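Local coordinates for protein polyketide synthase (Lyngbya majuscula 19L, PDB 3QIT) that probably hydrolyses an acyl thioester and decarboxylates the product to leave a terminal alkene, as the thioesterase domain of the curacin A pathway, at residues F81-D86 with L108-I112; T234-D240 with A260-S266; L224-I230 with M255-Q259; A41-V45 with H272-A276; D60-R66 with A186-T190. All coordinates share one frame; numbering follows the deposited sequence. Where two conformers were deposited one is given.

Contacts 1 and 4 are buried, contact 5 largely so, and contacts 2 and 3 lie partly at the surface. Contact 2 pairs the last two strands of the central sheet through backbone hydrogen bonds. Contact 3 joins the helices before and after strand 234-239, and its Met257 packs on Thr234 and Leu236 of contact 2. Contact 1 is apolar helix packing and touches contact 3 through Ala111 and Met226. Contact 4 mixes rings, small side chains and a bridging water. Contact 5 rests on charge, with a salt bridge from helix 179-188 to a loop. Gln84 of contact 1 is probably hydrogen-bonded to that loop.

Contact 1: residues F81-D86 with L108-I112; sequences FLAQID and LATAI
Leu108 sits among Phe81, Leu82 and Ile85, and its atoms divide between them. CD2 of Leu108 lies 3.6 Å from CD2 of Leu82. CD1 of Leu108 meets CB of Phe81 at 3.9 Å. CD1 of Ile85 packs on CB of Leu108 at 3.7 Å. Leu82 also covers Ala111, where its CD2 comes within 3.6 Å of the Ala111 CB. Leu82 has two conformers, and its distances hold for one. One turn on from Leu108, CG2 of Ile112 faces CG2 of Ile85 more loosely, at 4.2 Å. The other branch of Ile112 reaches along to Asp86. Its CG1 is anti to the backbone N (chi1 -158°), which, with chi2 at 74°, puts CD1 of Ile112 3.8 Å from CB of Asp86. The carboxylate of Asp86 has its strong partner outside the pair, in a salt bridge with Arg116. Apolar side chains carry the contact between the two helices. Their axes come within 10.0 Å and run at 64° to each other. Leu82 and Ala111 also pack on Leu144 of the second subunit. Helix 104-115 lies against the central sheet, with Ala109 and Ile112 on Leu99 of strand 97-102, and helix 78-91 packs beside helix 104-115.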
# COMPACT_ATOMS: atom_id res chain seq x y z
N PHE B 81 -4.94 6.17 2.81
CA PHE B 81 -6.00 7.09 3.28
C PHE B 81 -5.75 7.60 4.69
O PHE B 81 -6.06 8.77 5.00
CB PHE B 81 -7.39 6.43 3.21
CG PHE B 81 -7.84 6.10 1.79
CD1 PHE B 81 -7.70 7.03 0.76
CD2 PHE B 81 -8.47 4.89 1.51
CE1 PHE B 81 -8.13 6.76 -0.53
CE2 PHE B 81 -8.90 4.59 0.20
CZ PHE B 81 -8.73 5.53 -0.82
N LEU B 82 -5.23 6.75 5.56
CA LEU B 82 -4.92 7.19 6.92
C LEU B 82 -3.84 8.26 6.93
O LEU B 82 -3.94 9.25 7.65
CB LEU B 82 -4.51 6.01 7.79
CG LEU B 82 -5.68 5.16 8.24
CD1 LEU B 82 -5.17 3.94 9.00
CD2 LEU B 82 -6.66 5.97 9.08
N ALA B 83 -2.80 8.07 6.12
CA ALA B 83 -1.74 9.06 6.03
C ALA B 83 -2.27 10.39 5.49
O ALA B 83 -1.81 11.47 5.88
CB ALA B 83 -0.56 8.53 5.14
N GLN B 84 -3.19 10.31 4.52
CA GLN B 84 -3.82 11.47 3.94
C GLN B 84 -4.60 12.23 5.02
O GLN B 84 -4.50 13.45 5.10
CB GLN B 84 -4.79 11.05 2.80
CG GLN B 84 -5.43 12.24 2.09
CD GLN B 84 -6.60 11.83 1.16
OE1 GLN B 84 -6.85 10.65 0.89
NE2 GLN B 84 -7.31 12.85 0.67
N ILE B 85 -5.41 11.51 5.80
CA ILE B 85 -6.17 12.16 6.89
C ILE B 85 -5.23 12.79 7.96
O ILE B 85 -5.47 13.90 8.41
CB ILE B 85 -7.21 11.22 7.52
CG1 ILE B 85 -8.27 10.87 6.49
CG2 ILE B 85 -7.87 11.86 8.78
CD1 ILE B 85 -9.07 9.65 6.84
N ASP B 86 -4.18 12.07 8.34
CA ASP B 86 -3.15 12.60 9.27
C ASP B 86 -2.56 13.90 8.71
O ASP B 86 -2.40 14.89 9.43
CB ASP B 86 -2.04 11.57 9.47
CG ASP B 86 -1.24 11.76 10.77
OD1 ASP B 86 -1.79 12.28 11.78
OD2 ASP B 86 -0.06 11.34 10.80
N LEU B 108 -11.95 4.76 9.11
CA LEU B 108 -10.75 5.61 9.06
C LEU B 108 -10.65 6.56 10.25
O LEU B 108 -9.56 6.78 10.79
CB LEU B 108 -10.63 6.38 7.74
CG LEU B 108 -10.38 5.45 6.53
CD1 LEU B 108 -10.74 6.20 5.22
CD2 LEU B 108 -8.94 4.95 6.49
N ALA B 109 -11.79 7.11 10.63
CA ALA B 109 -11.87 7.99 11.78
C ALA B 109 -11.45 7.26 13.05
O ALA B 109 -10.72 7.84 13.86
CB ALA B 109 -13.27 8.56 11.93
N THR B 110 -11.87 6.01 13.22
CA THR B 110 -11.45 5.26 14.43
C THR B 110 -9.94 5.06 14.46
O THR B 110 -9.31 5.12 15.52
CB THR B 110 -12.15 3.87 14.62
OG1 THR B 110 -11.79 2.96 13.58
CG2 THR B 110 -13.66 4.02 14.69
N ALA B 111 -9.36 4.80 13.31
CA ALA B 111 -7.93 4.56 13.26
C ALA B 111 -7.17 5.83 13.58
O ALA B 111 -6.24 5.82 14.40
CB ALA B 111 -7.53 3.97 11.92
N ILE B 112 -7.59 6.94 13.01
CA ILE B 112 -6.86 8.19 13.29
C ILE B 112 -7.03 8.65 14.75
O ILE B 112 -6.08 9.13 15.35
CB ILE B 112 -7.12 9.30 12.24
CG1 ILE B 112 -5.98 10.33 12.24
CG2 ILE B 112 -8.41 10.01 12.50
CD1 ILE B 112 -4.68 9.84 11.60

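Contact 2: residues T234-D240 with A260-S266; sequences TTLVYGD and AKRVFLS
Thr234 O takes two N-H groups of Lys261. The backbone N of Lys261 binds Thr234 O at 2.9 Å, and NZ of Lys261 adds a weak bond. The chain of Lys261 bends at chi3 and chi4 to bring NZ back there. Its stronger partner is Glu122, by a salt bridge, and Glu122 also accepts a hydrogen bond from Thr235. From Thr234 O the backbone bonds alternate in parallel register. Leu236 N meets Lys261 O, and Val263 N meets Leu236 O. Tyr238 N then binds Val263 O, and Leu265 N binds Tyr238 O at 2.8 Å. Asp240 N closes the series on Leu265 O.

Side chains fill both faces of the pair. On one, Val237 and Val263 lie side by side, with CG2 of Val237 3.9 Å from CG1 of Val263. CG1 of Val237 touches CD1 of Leu265 at 3.8 Å. On the other, CD1 of Leu236 packs on CB of Ala260, also at 3.8 Å. The rings of Tyr238 and Phe264 are nearly parallel, 30° apart, but displaced so far that little of one covers the other. CD2 of Tyr238 lies over one face of Phe264, and CB of Tyr238 is 3.7 Å from Phe264 CD2. The Tyr238 hydroxyl is hydrogen-bonded to Gln253. At the far end OD1 of Asp240 is hydrogen-bonded to the backbone N of Gly267. One water links Asp240 OD2 to Ser266 OG, and another donates to Asp240 OD2 and Phe264 O.

Strand 234-239, helix 247-256 and strand 261-265 form a beta-alpha-beta unit, and strand 261-265 ends the sheet of this alpha/beta hydrolase fold.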
# COMPACT_ATOMS: atom_id res chain seq x y z
N THR B 234 -16.69 9.17 22.60
CA THR B 234 -17.13 8.60 21.33
C THR B 234 -18.64 8.47 21.31
O THR B 234 -19.23 8.18 22.33
CB THR B 234 -16.47 7.21 21.10
OG1 THR B 234 -15.05 7.38 21.04
CG2 THR B 234 -16.95 6.57 19.77
N THR B 235 -19.25 8.73 20.14
CA THR B 235 -20.67 8.49 19.91
C THR B 235 -20.82 7.60 18.70
O THR B 235 -20.34 7.96 17.59
CB THR B 235 -21.40 9.81 19.64
OG1 THR B 235 -21.23 10.67 20.78
CG2 THR B 235 -22.90 9.58 19.41
N LEU B 236 -21.45 6.43 18.92
CA LEU B 236 -21.83 5.52 17.84
C LEU B 236 -23.22 5.90 17.32
O LEU B 236 -24.20 5.89 18.08
CB LEU B 236 -21.80 4.06 18.32
CG LEU B 236 -20.44 3.52 18.74
CD1 LEU B 236 -20.56 2.25 19.62
CD2 LEU B 236 -19.55 3.23 17.49
N VAL B 237 -23.30 6.22 16.04
CA VAL B 237 -24.57 6.64 15.44
C VAL B 237 -25.04 5.61 14.43
O VAL B 237 -24.30 5.24 13.52
CB VAL B 237 -24.44 8.02 14.77
CG1 VAL B 237 -25.80 8.53 14.28
CG2 VAL B 237 -23.75 9.01 15.71
N TYR B 238 -26.28 5.14 14.59
CA TYR B 238 -26.83 4.14 13.66
C TYR B 238 -28.15 4.56 13.09
O TYR B 238 -28.91 5.31 13.71
CB TYR B 238 -27.05 2.81 14.36
CG TYR B 238 -25.86 2.27 15.10
CD1 TYR B 238 -24.83 1.59 14.43
CD2 TYR B 238 -25.78 2.40 16.48
CE1 TYR B 238 -23.74 1.06 15.13
CE2 TYR B 238 -24.69 1.89 17.19
CZ TYR B 238 -23.67 1.22 16.51
OH TYR B 238 -22.61 0.71 17.22
N GLY B 239 -28.44 4.08 11.88
CA GLY B 239 -29.75 4.25 11.27
C GLY B 239 -30.70 3.18 11.79
O GLY B 239 -30.37 1.99 11.80
N ASP B 240 -31.89 3.58 12.20
CA ASP B 240 -32.82 2.61 12.78
C ASP B 240 -33.37 1.64 11.73
O ASP B 240 -33.90 0.59 12.09
CB ASP B 240 -33.93 3.29 13.59
CG ASP B 240 -34.83 4.18 12.76
OD1 ASP B 240 -34.57 4.38 11.55
OD2 ASP B 240 -35.82 4.71 13.33
N ALA B 260 -18.60 4.30 24.92
CA ALA B 260 -19.25 5.03 23.81
C ALA B 260 -20.72 5.29 24.08
O ALA B 260 -21.45 4.42 24.57
CB ALA B 260 -19.09 4.28 22.50
N LYS B 261 -21.15 6.51 23.75
CA LYS B 261 -22.56 6.83 23.70
C LYS B 261 -23.13 6.20 22.44
O LYS B 261 -22.40 5.98 21.48
CB LYS B 261 -22.73 8.33 23.64
CG LYS B 261 -22.15 9.04 24.85
CD LYS B 261 -22.09 10.52 24.59
CE LYS B 261 -20.80 11.12 25.10
NZ LYS B 261 -19.63 10.86 24.20
N ARG B 262 -24.41 5.87 22.45
CA ARG B 262 -25.04 5.20 21.29
C ARG B 262 -26.33 5.88 20.93
O ARG B 262 -27.15 6.18 21.82
CB ARG B 262 -25.26 3.71 21.60
CG ARG B 262 -23.95 2.96 21.82
CD ARG B 262 -24.12 1.57 22.43
NE ARG B 262 -25.41 0.96 22.14
CZ ARG B 262 -26.36 0.73 23.04
NH1 ARG B 262 -27.48 0.17 22.64
NH2 ARG B 262 -26.21 1.03 24.33
N VAL B 263 -26.54 6.12 19.65
CA VAL B 263 -27.77 6.78 19.23
C VAL B 263 -28.33 6.20 17.93
O VAL B 263 -27.58 5.82 17.01
CB VAL B 263 -27.63 8.33 19.22
CG1 VAL B 263 -26.77 8.80 18.09
CG2 VAL B 263 -29.01 9.03 19.19
N PHE B 264 -29.65 6.11 17.88
CA PHE B 264 -30.32 5.67 16.66
C PHE B 264 -31.09 6.82 16.05
O PHE B 264 -31.99 7.38 16.68
CB PHE B 264 -31.22 4.46 16.95
CG PHE B 264 -30.45 3.24 17.38
CD1 PHE B 264 -30.04 3.08 18.71
CD2 PHE B 264 -30.09 2.28 16.45
CE1 PHE B 264 -29.31 1.95 19.10
CE2 PHE B 264 -29.36 1.15 16.83
CZ PHE B 264 -28.97 0.98 18.16
N LEU B 265 -30.74 7.15 14.82
CA LEU B 265 -31.40 8.21 14.08
C LEU B 265 -32.39 7.58 13.12
O LEU B 265 -32.27 6.39 12.79
CB LEU B 265 -30.37 9.03 13.29
CG LEU B 265 -29.35 9.88 14.07
CD1 LEU B 265 -28.58 10.84 13.13
CD2 LEU B 265 -30.03 10.64 15.21
N SER B 266 -33.36 8.36 12.68
CA SER B 266 -34.37 7.86 11.78
C SER B 266 -33.83 7.84 10.36
O SER B 266 -33.71 8.88 9.72
CB SER B 266 -35.64 8.71 11.87
OG SER B 266 -36.61 8.24 10.94
O HOH W 1 -37.65 6.22 12.53
O HOH W 2 -34.85 6.48 15.83

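Contact 3: residues L224-I230 with M255-Q259; sequences LEMLKSI and MTMTQ
Lys228 and Thr256 bring the two backbones closest, with CA atoms 5.3 Å apart, where helix 247-256 ends against helix 220-229. Thr256 is the main point of contact. CG2 of Thr256, anti to the backbone N, is directed at the helix backbone and lies 3.2 Å from Leu224 O. CG2 of Thr256 is also 3.7 Å from CB of Leu227 and 3.9 Å from CB of Lys228. The hydroxyl of Thr256 stands beside the backbone N (chi1 -61°), with OG1 3.7 Å from CD2 of Leu224. It is hydrogen-bonded to Gln252. These two helices come before and after strand 234-239 of the alpha/beta hydrolase fold, and Met257 opens the link to strand 261-265. Met257 is the first residue to leave helical geometry. CG of Met257 packs on CB of Leu227 at 3.8 Å, and the chain then bends at chi3. The end of Met257 lies near Ile230, whose side chain has two conformers, so the detail there is doubtful. Met257 also rests on Thr234 and Leu236 of the neighbouring strand. An alanine in place of Met257 would probably leave a gap between Leu227 and that strand. Leu227 turns toward the contact and also packs on Thr110 of helix 104-115.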
# COMPACT_ATOMS: atom_id res chain seq x y z
N LEU B 224 -11.33 -5.06 16.65
CA LEU B 224 -12.00 -4.87 17.94
C LEU B 224 -11.00 -4.40 19.00
O LEU B 224 -11.34 -3.59 19.86
CB LEU B 224 -12.70 -6.16 18.40
CG LEU B 224 -13.90 -6.64 17.56
CD1 LEU B 224 -14.43 -7.96 18.11
CD2 LEU B 224 -15.00 -5.59 17.53
N GLU B 225 -9.77 -4.90 18.93
CA GLU B 225 -8.76 -4.44 19.87
C GLU B 225 -8.47 -2.96 19.69
O GLU B 225 -8.27 -2.24 20.67
CB GLU B 225 -7.48 -5.28 19.79
CG GLU B 225 -7.62 -6.70 20.35
CD GLU B 225 -7.81 -6.76 21.87
OE1 GLU B 225 -8.22 -7.83 22.37
OE2 GLU B 225 -7.54 -5.75 22.57
N MET B 226 -8.48 -2.50 18.43
CA MET B 226 -8.35 -1.07 18.14
C MET B 226 -9.50 -0.31 18.78
O MET B 226 -9.27 0.68 19.50
CB MET B 226 -8.31 -0.83 16.62
CG MET B 226 -8.72 0.58 16.18
SD MET B 226 -8.33 0.95 14.47
CE MET B 226 -6.56 1.19 14.61
N LEU B 227 -10.73 -0.77 18.53
CA LEU B 227 -11.93 -0.12 19.07
C LEU B 227 -11.90 -0.07 20.60
O LEU B 227 -12.24 0.96 21.21
CB LEU B 227 -13.21 -0.83 18.59
CG LEU B 227 -13.55 -0.85 17.09
CD1 LEU B 227 -14.87 -1.52 16.85
CD2 LEU B 227 -13.53 0.53 16.45
N LYS B 228 -11.44 -1.16 21.21
CA LYS B 228 -11.35 -1.25 22.67
C LYS B 228 -10.40 -0.19 23.24
O LYS B 228 -10.63 0.30 24.34
CB LYS B 228 -10.92 -2.67 23.08
CG LYS B 228 -11.21 -3.01 24.53
CD LYS B 228 -10.75 -4.43 24.88
CE LYS B 228 -11.09 -4.76 26.34
NZ LYS B 228 -10.45 -6.03 26.82
N SER B 229 -9.36 0.15 22.47
CA SER B 229 -8.28 1.04 22.90
C SER B 229 -8.62 2.54 22.85
O SER B 229 -7.92 3.37 23.46
CB SER B 229 -7.02 0.79 22.06
OG SER B 229 -7.09 1.44 20.79
N ILE B 230 -9.67 2.88 22.11
CA ILE B 230 -10.09 4.26 21.88
C ILE B 230 -10.33 4.96 23.23
O ILE B 230 -11.21 4.54 23.97
CB ILE B 230 -11.40 4.32 20.99
CG1 ILE B 230 -11.20 3.65 19.61
CG2 ILE B 230 -11.88 5.76 20.83
CD1 ILE B 230 -12.54 3.25 18.85
N MET B 255 -20.25 -3.93 23.34
CA MET B 255 -19.43 -4.70 24.30
C MET B 255 -17.96 -4.27 24.26
O MET B 255 -17.27 -4.25 25.29
CB MET B 255 -19.50 -6.20 23.99
CG MET B 255 -20.84 -6.86 24.28
SD MET B 255 -20.93 -8.48 23.49
CE MET B 255 -22.09 -9.34 24.55
N THR B 256 -17.48 -3.94 23.07
CA THR B 256 -16.10 -3.54 22.88
C THR B 256 -15.83 -2.12 23.34
O THR B 256 -14.83 -1.86 24.00
CB THR B 256 -15.71 -3.76 21.42
OG1 THR B 256 -15.85 -5.16 21.13
CG2 THR B 256 -14.28 -3.33 21.17
N MET B 257 -16.74 -1.20 22.98
CA MET B 257 -16.56 0.22 23.26
C MET B 257 -17.55 0.60 24.36
O MET B 257 -18.54 1.28 24.10
CB MET B 257 -16.85 1.04 22.00
CG MET B 257 -15.99 0.68 20.78
SD MET B 257 -16.23 1.84 19.42
CE MET B 257 -15.43 3.28 20.11
N THR B 258 -17.25 0.17 25.59
CA THR B 258 -18.20 0.28 26.72
C THR B 258 -18.48 1.72 27.16
O THR B 258 -19.51 1.99 27.81
CB THR B 258 -17.74 -0.54 27.95
OG1 THR B 258 -16.41 -0.16 28.30
CG2 THR B 258 -17.80 -2.05 27.65
N GLN B 259 -17.58 2.64 26.82
CA GLN B 259 -17.74 4.04 27.19
C GLN B 259 -18.39 4.88 26.10
O GLN B 259 -18.72 6.04 26.34
CB GLN B 259 -16.41 4.66 27.64
CG GLN B 259 -16.01 4.31 29.08
CD GLN B 259 -17.15 4.53 30.09
OE1 GLN B 259 -17.68 3.57 30.65
NE2 GLN B 259 -17.52 5.79 30.30

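Contact 4: residues A41-V45 with H272-A276; sequences AWQEV and HIDAA
The ring of His272 turns an edge toward the face of the six-membered ring of Trp42. The ring centres are 5.9 Å apart and the planes meet at 52°. On the same edge, CD2 of His272 lies 3.5 Å from Ala41 O, near the ring plane. CG1 of Ile273 covers one face of the His272 ring, 3.8 Å above the plane and over its centre. His272 CG lies between the backbone N and the carbonyl carbon (chi1 59°), a setting that directs the ring at Ala41 and Trp42. NE2 of His272 is hydrogen-bonded to Glu37, which would tend to fix the ring's rotation. A water ties the backbones together. It donates to Ala41 O at 2.7 Å and to His272 O at 2.8 Å, and it accepts a longer bond from Val45 N. Beyond it the packing is close and apolar. CB of Ala276 meets CB of Glu44 at 3.6 Å and CG2 of Val45 at 3.9 Å. The contact joins the start of helix 43-51 to the helical turn 271-274 of an alpha/beta hydrolase fold. It lies beside the probable nucleophile elbow, which Trp42 touches, and near a likely Ser-His-Glu triad of Ser103, His269 and Glu127.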
# COMPACT_ATOMS: atom_id res chain seq x y z
N ALA B 41 -20.61 15.44 -0.25
CA ALA B 41 -21.74 14.64 0.24
C ALA B 41 -22.14 15.04 1.67
O ALA B 41 -23.22 14.69 2.12
CB ALA B 41 -21.40 13.10 0.18
N TRP B 42 -21.26 15.76 2.36
CA TRP B 42 -21.52 16.22 3.73
C TRP B 42 -22.30 17.51 3.77
O TRP B 42 -22.60 17.99 4.86
CB TRP B 42 -20.20 16.42 4.49
CG TRP B 42 -19.56 15.12 4.90
CD1 TRP B 42 -18.47 14.53 4.32
CD2 TRP B 42 -19.99 14.25 5.95
NE1 TRP B 42 -18.19 13.34 4.97
CE2 TRP B 42 -19.11 13.14 5.97
CE3 TRP B 42 -21.05 14.29 6.89
CZ2 TRP B 42 -19.23 12.09 6.90
CZ3 TRP B 42 -21.17 13.25 7.81
CH2 TRP B 42 -20.27 12.15 7.81
N GLN B 43 -22.64 18.08 2.61
CA GLN B 43 -23.18 19.46 2.60
C GLN B 43 -24.43 19.66 3.47
O GLN B 43 -24.56 20.69 4.15
CB GLN B 43 -23.48 19.91 1.17
CG GLN B 43 -24.06 21.32 1.11
CD GLN B 43 -23.72 22.03 -0.17
OE1 GLN B 43 -22.65 22.61 -0.29
NE2 GLN B 43 -24.63 22.00 -1.12
N GLU B 44 -25.35 18.71 3.42
CA GLU B 44 -26.59 18.84 4.18
C GLU B 44 -26.38 18.81 5.70
O GLU B 44 -27.16 19.42 6.44
CB GLU B 44 -27.64 17.83 3.71
CG GLU B 44 -28.26 18.21 2.34
CD GLU B 44 -28.94 19.59 2.36
OE1 GLU B 44 -29.86 19.81 3.19
OE2 GLU B 44 -28.55 20.48 1.57
N VAL B 45 -25.36 18.09 6.15
CA VAL B 45 -24.90 18.18 7.55
C VAL B 45 -24.12 19.49 7.83
O VAL B 45 -24.26 20.09 8.90
CB VAL B 45 -24.03 16.95 7.92
CG1 VAL B 45 -23.51 17.05 9.37
CG2 VAL B 45 -24.82 15.63 7.70
N HIS B 272 -26.07 10.69 6.51
CA HIS B 272 -25.63 12.02 6.11
C HIS B 272 -26.59 12.67 5.12
O HIS B 272 -26.59 13.89 4.96
CB HIS B 272 -24.19 11.97 5.55
CG HIS B 272 -24.02 11.08 4.36
ND1 HIS B 272 -24.43 9.76 4.36
CD2 HIS B 272 -23.48 11.30 3.14
CE1 HIS B 272 -24.15 9.22 3.19
NE2 HIS B 272 -23.58 10.14 2.44
N ILE B 273 -27.45 11.85 4.50
CA ILE B 273 -28.48 12.37 3.60
C ILE B 273 -29.86 12.23 4.26
O ILE B 273 -30.65 13.19 4.29
CB ILE B 273 -28.47 11.63 2.23
CG1 ILE B 273 -27.05 11.61 1.64
CG2 ILE B 273 -29.50 12.25 1.27
CD1 ILE B 273 -26.41 12.97 1.50
N ASP B 274 -30.13 11.04 4.79
CA ASP B 274 -31.46 10.65 5.34
C ASP B 274 -31.85 11.47 6.56
O ASP B 274 -33.03 11.74 6.79
CB ASP B 274 -31.45 9.19 5.81
CG ASP B 274 -31.49 8.19 4.67
OD1 ASP B 274 -31.33 8.58 3.49
OD2 ASP B 274 -31.68 6.98 4.97
N ALA B 275 -30.86 11.82 7.37
CA ALA B 275 -31.09 12.41 8.70
C ALA B 275 -30.08 13.53 8.96
O ALA B 275 -29.53 13.65 10.07
CB ALA B 275 -30.95 11.32 9.76
N ALA B 276 -29.82 14.33 7.93
CA ALA B 276 -28.71 15.30 7.97
C ALA B 276 -28.88 16.31 9.11
O ALA B 276 -27.94 16.55 9.87
CB ALA B 276 -28.59 16.00 6.64
O HOH W 3 -24.99 15.85 3.82

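Contact 5: residues D60-R66 with A186-T190; sequences DLFGHGR and AQRIT
Arg188 grips the carboxylate of Asp60 end-on, with one terminal nitrogen to each oxygen. NH2 of Arg188 binds OD2 of Asp60 at 2.7 Å, and NH1 binds OD1 at 3.1 Å. Both oxygens use their syn lone pairs. The NH1 bond is nearly straight, at 172°. The two flat groups are twisted 37° apart, and the NH2 bond is tilted from the guanidinium plane. Asp60 OD2 also accepts the backbone N of Arg66 at 2.8 Å, from above the carboxylate plane. The extended chain of Arg188 carries its guanidinium to this point. Glu6 forms a salt bridge with NE of Arg188, and Gln38 takes a hydrogen bond from NH1.

Arg66 bends at chi2 and folds back over Arg188. CG of Arg66 lies 3.4 Å above one face of the Arg188 guanidinium. NE of Arg66 then bonds to Arg188 O at 3.1 Å, in the carbonyl plane, and NH2 adds a weak bond to the same oxygen. Farther out, CG2 of Ile189 packs on CA of Gly65 at 3.7 Å. Gly65 has a positive phi, which favours glycine.

An asparagine in place of Asp60 would probably leave the buried Arg188 without the negative charge that its NH1 and NH2 grip as a pair. The aspartate likely offsets the arginine charge and ties the loop after strand 55-59 to the end of helix 179-188.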
# COMPACT_ATOMS: atom_id res chain seq x y z
N ASP B 60 -11.75 15.29 0.17
CA ASP B 60 -12.00 14.20 -0.77
C ASP B 60 -10.86 13.18 -0.55
O ASP B 60 -9.67 13.53 -0.64
CB ASP B 60 -11.92 14.70 -2.22
CG ASP B 60 -13.11 15.57 -2.65
OD1 ASP B 60 -14.27 15.34 -2.26
OD2 ASP B 60 -12.87 16.51 -3.44
N LEU B 61 -11.18 11.93 -0.32
CA LEU B 61 -10.14 10.90 -0.24
C LEU B 61 -9.48 10.77 -1.62
O LEU B 61 -10.13 11.09 -2.63
CB LEU B 61 -10.74 9.58 0.24
CG LEU B 61 -11.31 9.59 1.66
CD1 LEU B 61 -11.98 8.24 1.95
CD2 LEU B 61 -10.20 9.92 2.69
N PHE B 62 -8.21 10.34 -1.67
CA PHE B 62 -7.56 10.20 -2.99
C PHE B 62 -8.39 9.30 -3.90
O PHE B 62 -9.03 8.35 -3.43
CB PHE B 62 -6.14 9.62 -2.87
CG PHE B 62 -5.10 10.61 -2.38
CD1 PHE B 62 -4.94 11.86 -2.99
CD2 PHE B 62 -4.28 10.28 -1.32
CE1 PHE B 62 -3.95 12.79 -2.50
CE2 PHE B 62 -3.30 11.17 -0.85
CZ PHE B 62 -3.14 12.43 -1.44
N GLY B 63 -8.43 9.66 -5.18
CA GLY B 63 -9.27 8.96 -6.15
C GLY B 63 -10.75 9.32 -6.14
O GLY B 63 -11.51 8.82 -6.96
N HIS B 64 -11.17 10.19 -5.21
CA HIS B 64 -12.59 10.56 -5.05
C HIS B 64 -12.72 12.05 -5.29
O HIS B 64 -11.76 12.81 -5.11
CB HIS B 64 -13.05 10.30 -3.61
CG HIS B 64 -13.11 8.85 -3.23
ND1 HIS B 64 -11.99 8.07 -3.01
CD2 HIS B 64 -14.18 8.04 -3.00
CE1 HIS B 64 -12.36 6.85 -2.67
NE2 HIS B 64 -13.68 6.80 -2.67
N GLY B 65 -13.91 12.48 -5.69
CA GLY B 65 -14.23 13.92 -5.76
C GLY B 65 -13.25 14.66 -6.66
O GLY B 65 -13.01 14.23 -7.78
N ARG B 66 -12.64 15.71 -6.13
CA ARG B 66 -11.60 16.46 -6.87
C ARG B 66 -10.16 16.22 -6.42
O ARG B 66 -9.24 16.88 -6.91
CB ARG B 66 -11.93 17.97 -6.81
CG ARG B 66 -13.24 18.37 -7.50
CD ARG B 66 -13.08 18.37 -9.02
NE ARG B 66 -14.35 18.51 -9.74
CZ ARG B 66 -14.94 19.66 -10.04
NH1 ARG B 66 -14.42 20.83 -9.64
NH2 ARG B 66 -16.06 19.66 -10.75
N ALA B 186 -23.54 15.04 -8.75
CA ALA B 186 -23.14 14.52 -10.08
C ALA B 186 -22.34 15.54 -10.88
O ALA B 186 -21.39 15.18 -11.57
CB ALA B 186 -24.39 14.07 -10.87
N GLN B 187 -22.76 16.82 -10.84
CA GLN B 187 -22.05 17.95 -11.41
C GLN B 187 -20.59 17.96 -11.02
O GLN B 187 -19.71 18.16 -11.87
CB GLN B 187 -22.77 19.23 -10.89
CG GLN B 187 -22.25 20.60 -11.27
CD GLN B 187 -23.19 21.71 -10.72
OE1 GLN B 187 -23.28 21.92 -9.51
NE2 GLN B 187 -23.88 22.40 -11.61
N ARG B 188 -20.31 17.67 -9.76
CA ARG B 188 -18.94 17.74 -9.27
C ARG B 188 -18.07 16.56 -9.75
O ARG B 188 -16.87 16.71 -9.94
CB ARG B 188 -18.93 17.85 -7.74
CG ARG B 188 -17.55 18.12 -7.18
CD ARG B 188 -17.63 18.72 -5.79
NE ARG B 188 -16.30 19.05 -5.27
CZ ARG B 188 -15.54 18.24 -4.52
NH1 ARG B 188 -15.95 17.02 -4.22
NH2 ARG B 188 -14.35 18.67 -4.09
N ILE B 189 -18.70 15.41 -9.94
CA ILE B 189 -17.95 14.18 -10.22
C ILE B 189 -18.26 13.56 -11.57
O ILE B 189 -18.16 12.36 -11.74
CB ILE B 189 -18.08 13.13 -9.10
CG1 ILE B 189 -19.56 12.78 -8.80
CG2 ILE B 189 -17.29 13.62 -7.85
CD1 ILE B 189 -19.68 11.45 -7.97
N THR B 190 -18.59 14.40 -12.55
CA THR B 190 -18.66 13.92 -13.94
C THR B 190 -17.76 14.76 -14.85
O THR B 190 -17.44 15.92 -14.53
CB THR B 190 -20.09 13.91 -14.49
OG1 THR B 190 -20.73 15.17 -14.23
CG2 THR B 190 -20.89 12.78 -13.85